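Local structure of trypsin-resistant surface T6 protein (Streptococcus pyogenes serotype M6, 4P0D) at residues Y319-R324 / Y388-N393; K347-V352 / T363-G368. The protein probably polymerises as the backbone subunit of the surface pilus of this bacterium, forming a shaft anchored to the peptidoglycan of the cell wall. The protein carries 1 engineered substitution. All coordinates share one frame; numbering follows the deposited sequence. Where two conformers were deposited one is given.

Interaction 1 packs strand 320-327 against strand 388-392 across the two sheets of a beta-sandwich; interaction 2, within the chain between them, ties strand 348-353 to the connection 363-368. Their centres lie about 9 Å apart. The connection 363-368 touches both partners of interaction 1: Val-365 N lies 2.7 Å from Tyr-319 O, and Gly-368 O lies 2.7 Å from Ala-392 N, both probable hydrogen bonds. Apolar packing adds a third bridge, with Phe-323 CZ 3.8 Å from Val-352 CG2. The two contacts thus illustrate how one connection can join strands of both sheets.

Interaction 1. Residues Y319-R324 / Y388-N393; sequences YQIAFR and YEITAN
Ile-321 and Ile-390 meet across the two sheets of a beta-sandwich, in a domain of prealbumin-like fold. The touching parts run roughly antiparallel, 152° apart end to end, but no hydrogen bond joins them: strand 320-327 belongs to the sheet with 359-361 and 470-479, while strand 388-392 is an outer strand of the facing four-stranded sheet. The contact is packing alone, side chain on side chain at the isoleucines and ring on backbone at Tyr-319. Both isoleucines point inward, and their side chains run alongside each other in opposing senses. In Ile-321, CG2 stands anti to the backbone N and touches two carbons of Ile-390, CG2 at 3.9 Å and CD1 at 4.0 Å. Ile-390 in turn has CG1 anti to its own N (chi1 -165°), which brings CD1 at the end of the extended CG1 arm up to Ile-321 CG2; Ile-390 CG2 also lies near Ile-321 CD1, 4.1 Å away. Tyr-370 touches both side chains, and Val-471 adds to the apolar surroundings of Ile-390.

At the other end, the Tyr-319 hydroxyl is hydrogen-bonded to Asp-160, on strand 158-160, which helps fix the ring's position, while Asn-393 turns its OD1 to the backbone N of Thr-396. Over one face of the ring, nearer its edge than its centre, Asn-393 C sits 3.7 Å from Tyr-319 CZ.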
loop_
_atom_site.group_PDB
_atom_site.type_symbol
_atom_site.label_atom_id
_atom_site.label_comp_id
_atom_site.label_asym_id
_atom_site.label_seq_id
_atom_site.Cartn_x
_atom_site.Cartn_y
_atom_site.Cartn_z
ATOM N N TYR A 319 -16.510 -5.890 13.881
ATOM C CA TYR A 319 -17.400 -6.955 14.327
ATOM C C TYR A 319 -18.821 -6.419 14.399
ATOM O O TYR A 319 -19.059 -5.209 14.297
ATOM C CB TYR A 319 -16.994 -7.430 15.728
ATOM C CG TYR A 319 -15.503 -7.700 15.863
ATOM C CD1 TYR A 319 -14.904 -8.746 15.167
ATOM C CD2 TYR A 319 -14.698 -6.881 16.652
ATOM C CE1 TYR A 319 -13.543 -8.990 15.265
ATOM C CE2 TYR A 319 -13.330 -7.120 16.763
ATOM C CZ TYR A 319 -12.754 -8.171 16.064
ATOM O OH TYR A 319 -11.388 -8.402 16.163
ATOM N N GLN A 320 -19.765 -7.326 14.614
ATOM C CA GLN A 320 -21.141 -6.924 14.817
ATOM C C GLN A 320 -21.727 -7.668 15.994
ATOM O O GLN A 320 -21.337 -8.802 16.283
ATOM C CB GLN A 320 -21.960 -7.111 13.547
ATOM C CG GLN A 320 -21.972 -8.519 12.991
ATOM C CD GLN A 320 -22.559 -8.589 11.594
ATOM O OE1 GLN A 320 -22.649 -7.584 10.882
ATOM N NE2 GLN A 320 -22.942 -9.784 11.187
ATOM N N ILE A 321 -22.627 -6.992 16.693
ATOM C CA ILE A 321 -23.269 -7.535 17.871
ATOM C C ILE A 321 -24.649 -8.070 17.503
ATOM O O ILE A 321 -25.413 -7.407 16.818
ATOM C CB ILE A 321 -23.398 -6.473 18.974
ATOM C CG1 ILE A 321 -22.011 -5.926 19.330
ATOM C CG2 ILE A 321 -24.063 -7.061 20.221
ATOM C CD1 ILE A 321 -22.039 -4.768 20.286
ATOM N N ALA A 322 -24.955 -9.258 18.015
ATOM C CA ALA A 322 -26.223 -9.928 17.772
ATOM C C ALA A 322 -26.758 -10.479 19.089
ATOM O O ALA A 322 -25.997 -10.770 20.011
ATOM C CB ALA A 322 -26.038 -11.052 16.757
ATOM N N PHE A 323 -28.071 -10.597 19.180
ATOM C CA PHE A 323 -28.703 -11.181 20.357
ATOM C C PHE A 323 -30.078 -11.723 19.971
ATOM O O PHE A 323 -30.590 -11.443 18.890
ATOM C CB PHE A 323 -28.840 -10.138 21.467
ATOM C CG PHE A 323 -29.688 -8.943 21.088
ATOM C CD1 PHE A 323 -31.066 -8.988 21.223
ATOM C CD2 PHE A 323 -29.103 -7.775 20.603
ATOM C CE1 PHE A 323 -31.848 -7.906 20.888
ATOM C CE2 PHE A 323 -29.879 -6.677 20.276
ATOM C CZ PHE A 323 -31.256 -6.743 20.410
ATOM N N ARG A 324 -30.670 -12.506 20.862
ATOM C CA ARG A 324 -31.999 -13.020 20.618
ATOM C C ARG A 324 -32.936 -12.612 21.745
ATOM O O ARG A 324 -32.571 -12.671 22.926
ATOM C CB ARG A 324 -31.976 -14.534 20.447
ATOM C CG ARG A 324 -33.257 -15.078 19.843
ATOM C CD ARG A 324 -33.233 -16.594 19.784
ATOM N NE ARG A 324 -34.072 -17.081 18.698
ATOM C CZ ARG A 324 -34.316 -18.366 18.450
ATOM N NH1 ARG A 324 -33.781 -19.323 19.217
ATOM N NH2 ARG A 324 -35.099 -18.700 17.430
ATOM N N TYR A 388 -27.929 -5.092 29.282
ATOM C CA TYR A 388 -27.152 -6.310 29.016
ATOM C C TYR A 388 -25.812 -5.936 28.419
ATOM O O TYR A 388 -25.748 -5.270 27.387
ATOM C CB TYR A 388 -27.934 -7.270 28.107
ATOM C CG TYR A 388 -29.170 -7.784 28.808
ATOM C CD1 TYR A 388 -30.340 -7.046 28.821
ATOM C CD2 TYR A 388 -29.141 -8.976 29.528
ATOM C CE1 TYR A 388 -31.464 -7.490 29.505
ATOM C CE2 TYR A 388 -30.258 -9.427 30.216
ATOM C CZ TYR A 388 -31.416 -8.680 30.203
ATOM O OH TYR A 388 -32.536 -9.117 30.882
ATOM N N GLU A 389 -24.741 -6.367 29.074
ATOM C CA GLU A 389 -23.404 -6.086 28.602
ATOM C C GLU A 389 -22.882 -7.219 27.725
ATOM O O GLU A 389 -23.288 -8.379 27.853
ATOM C CB GLU A 389 -22.482 -5.800 29.788
ATOM C CG GLU A 389 -22.963 -4.606 30.604
ATOM C CD GLU A 389 -22.042 -4.225 31.740
ATOM O OE1 GLU A 389 -20.975 -4.855 31.886
ATOM O OE2 GLU A 389 -22.398 -3.283 32.485
ATOM N N ILE A 390 -22.006 -6.857 26.803
ATOM C CA ILE A 390 -21.380 -7.805 25.910
ATOM C C ILE A 390 -20.036 -7.235 25.475
ATOM O O ILE A 390 -19.903 -6.022 25.232
ATOM C CB ILE A 390 -22.286 -8.108 24.697
ATOM C CG1 ILE A 390 -21.793 -9.361 23.957
ATOM C CG2 ILE A 390 -22.410 -6.888 23.795
ATOM C CD1 ILE A 390 -22.725 -9.804 22.844
ATOM N N THR A 391 -19.038 -8.111 25.435
ATOM C CA THR A 391 -17.688 -7.759 25.042
ATOM C C THR A 391 -17.492 -8.280 23.628
ATOM O O THR A 391 -17.767 -9.453 23.350
ATOM C CB THR A 391 -16.657 -8.374 26.005
ATOM O OG1 THR A 391 -16.852 -7.831 27.314
ATOM C CG2 THR A 391 -15.237 -8.080 25.569
ATOM N N ALA A 392 -17.042 -7.399 22.732
ATOM C CA ALA A 392 -16.791 -7.766 21.343
ATOM C C ALA A 392 -15.294 -7.756 21.049
ATOM O O ALA A 392 -14.613 -6.767 21.322
ATOM C CB ALA A 392 -17.513 -6.814 20.403
ATOM N N ASN A 393 -14.798 -8.858 20.496
ATOM C CA ASN A 393 -13.423 -8.951 19.998
ATOM C C ASN A 393 -13.223 -10.189 19.113
ATOM O O ASN A 393 -14.146 -10.970 18.885
ATOM C CB ASN A 393 -12.422 -8.945 21.166
ATOM C CG ASN A 393 -12.718 -10.022 22.188
ATOM O OD1 ASN A 393 -12.908 -11.184 21.837
ATOM N ND2 ASN A 393 -12.759 -9.645 23.449
#

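Interaction 2. Residues K347-V352 / T363-G368; sequences KLIDIV and TQVSSG
Asp-350 OD2 has two partners: the backbone N of Thr-363 donates a hydrogen bond of 2.9 Å to it, and Lys-406 NZ forms a salt bridge with the same oxygen. The amide comes from above the carboxylate, 48° out of its plane, and the N-H points at OD2 with a moderate bend (150°). Having CG anti to the backbone N (chi1 -167°), Asp-350 extends its carboxylate to the start of the connection. The positive charge of Lys-406 would be expected to stabilise the ionised form of this buried acid.

The Thr-363 side chain lies at a slant across that of Asp-350, its OG1 3.5 Å from Asp-350 CG. A water joins them, bound to Thr-363 OG1 at 2.8 Å; it donates to Ile-349 O at 2.9 Å and more weakly to Asp-350 OD1. Thus the water links the threonine hydroxyl to both a strand carbonyl and the acid. The side chain of Ile-349 adopts two conformations, which makes its apolar touch on Val-365 doubtful.

Ile-349 and Asp-350 both lie opposite Val-341 on the neighbouring strand, with backbone hydrogen bonds from each, the arrangement that defines a classic beta bulge.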
loop_
_atom_site.group_PDB
_atom_site.type_symbol
_atom_site.label_atom_id
_atom_site.label_comp_id
_atom_site.label_asym_id
_atom_site.label_seq_id
_atom_site.Cartn_x
_atom_site.Cartn_y
_atom_site.Cartn_z
ATOM N N LYS A 347 -22.956 6.159 24.871
ATOM C CA LYS A 347 -23.337 6.834 23.646
ATOM C C LYS A 347 -24.083 5.822 22.784
ATOM O O LYS A 347 -23.624 4.705 22.600
ATOM C CB LYS A 347 -22.118 7.358 22.893
ATOM N N LEU A 348 -25.230 6.217 22.257
ATOM C CA LEU A 348 -25.978 5.360 21.343
ATOM C C LEU A 348 -25.203 5.124 20.057
ATOM O O LEU A 348 -24.808 6.078 19.380
ATOM C CB LEU A 348 -27.314 5.992 21.000
ATOM C CG LEU A 348 -28.224 5.199 20.065
ATOM C CD1 LEU A 348 -28.814 3.997 20.775
ATOM C CD2 LEU A 348 -29.320 6.094 19.515
ATOM N N ILE A 349 -25.007 3.846 19.736
ATOM C CA ILE A 349 -24.289 3.413 18.543
ATOM C C ILE A 349 -25.245 3.039 17.401
ATOM O O ILE A 349 -24.993 3.357 16.238
ATOM C CB ILE A 349 -23.392 2.203 18.894
ATOM C CG1 ILE A 349 -22.423 2.606 20.004
ATOM C CG2 ILE A 349 -22.619 1.716 17.677
ATOM C CD1 ILE A 349 -21.812 3.977 19.773
ATOM N N ASP A 350 -26.336 2.361 17.742
ATOM C CA ASP A 350 -27.260 1.814 16.754
ATOM C C ASP A 350 -28.597 1.495 17.424
ATOM O O ASP A 350 -28.677 1.408 18.666
ATOM C CB ASP A 350 -26.636 0.533 16.160
ATOM C CG ASP A 350 -27.352 0.028 14.905
ATOM O OD1 ASP A 350 -28.029 0.814 14.217
ATOM O OD2 ASP A 350 -27.205 -1.163 14.600
ATOM N N ILE A 351 -29.627 1.338 16.593
ATOM C CA ILE A 351 -30.964 0.905 17.019
ATOM C C ILE A 351 -31.381 -0.265 16.141
ATOM O O ILE A 351 -31.232 -0.241 14.916
ATOM C CB ILE A 351 -31.990 2.063 16.952
ATOM C CG1 ILE A 351 -31.674 3.077 18.061
ATOM C CG2 ILE A 351 -33.429 1.580 17.146
ATOM C CD1 ILE A 351 -32.362 4.404 17.877
ATOM N N VAL A 352 -31.884 -1.310 16.774
ATOM C CA VAL A 352 -32.232 -2.528 16.051
ATOM C C VAL A 352 -33.619 -3.009 16.467
ATOM O O VAL A 352 -34.094 -2.706 17.552
ATOM C CB VAL A 352 -31.168 -3.623 16.268
ATOM C CG1 VAL A 352 -29.775 -3.075 15.958
ATOM C CG2 VAL A 352 -31.199 -4.165 17.684
ATOM N N THR A 363 -24.880 -2.516 13.534
ATOM C CA THR A 363 -23.878 -2.037 12.590
ATOM C C THR A 363 -22.463 -2.331 13.124
ATOM O O THR A 363 -22.297 -2.827 14.250
ATOM C CB THR A 363 -24.027 -0.523 12.371
ATOM O OG1 THR A 363 -24.112 0.130 13.640
ATOM C CG2 THR A 363 -25.261 -0.217 11.541
ATOM N N GLN A 364 -21.443 -1.984 12.347
ATOM C CA GLN A 364 -20.068 -2.436 12.618
ATOM C C GLN A 364 -19.397 -1.717 13.785
ATOM O O GLN A 364 -19.391 -0.487 13.859
ATOM C CB GLN A 364 -19.191 -2.272 11.374
ATOM C CG GLN A 364 -19.646 -3.001 10.121
ATOM C CD GLN A 364 -20.581 -2.182 9.251
ATOM O OE1 GLN A 364 -21.315 -1.340 9.746
ATOM N NE2 GLN A 364 -20.568 -2.436 7.950
ATOM N N VAL A 365 -18.798 -2.501 14.671
ATOM C CA VAL A 365 -18.194 -2.011 15.888
ATOM C C VAL A 365 -16.756 -2.489 16.073
ATOM O O VAL A 365 -16.383 -3.559 15.612
ATOM C CB VAL A 365 -19.032 -2.418 17.127
ATOM C CG1 VAL A 365 -20.451 -1.894 16.993
ATOM C CG2 VAL A 365 -19.048 -3.934 17.352
ATOM N N SER A 366 -15.968 -1.702 16.796
ATOM C CA SER A 366 -14.590 -2.076 17.110
ATOM C C SER A 366 -14.588 -3.011 18.312
ATOM O O SER A 366 -15.600 -3.154 18.992
ATOM C CB SER A 366 -13.791 -0.839 17.452
ATOM O OG SER A 366 -14.218 -0.293 18.699
ATOM N N SER A 367 -13.439 -3.608 18.609
ATOM C CA SER A 367 -13.309 -4.392 19.827
ATOM C C SER A 367 -13.652 -3.502 21.003
ATOM O O SER A 367 -13.341 -2.296 20.990
ATOM C CB SER A 367 -11.898 -4.949 19.964
ATOM O OG SER A 367 -10.939 -3.909 20.096
ATOM N N GLY A 368 -14.329 -4.059 22.004
ATOM C CA GLY A 368 -14.710 -3.281 23.174
ATOM C C GLY A 368 -15.920 -3.819 23.898
ATOM O O GLY A 368 -16.441 -4.885 23.562
HETATM O O HOH W 1 -25.687 2.389 13.588
#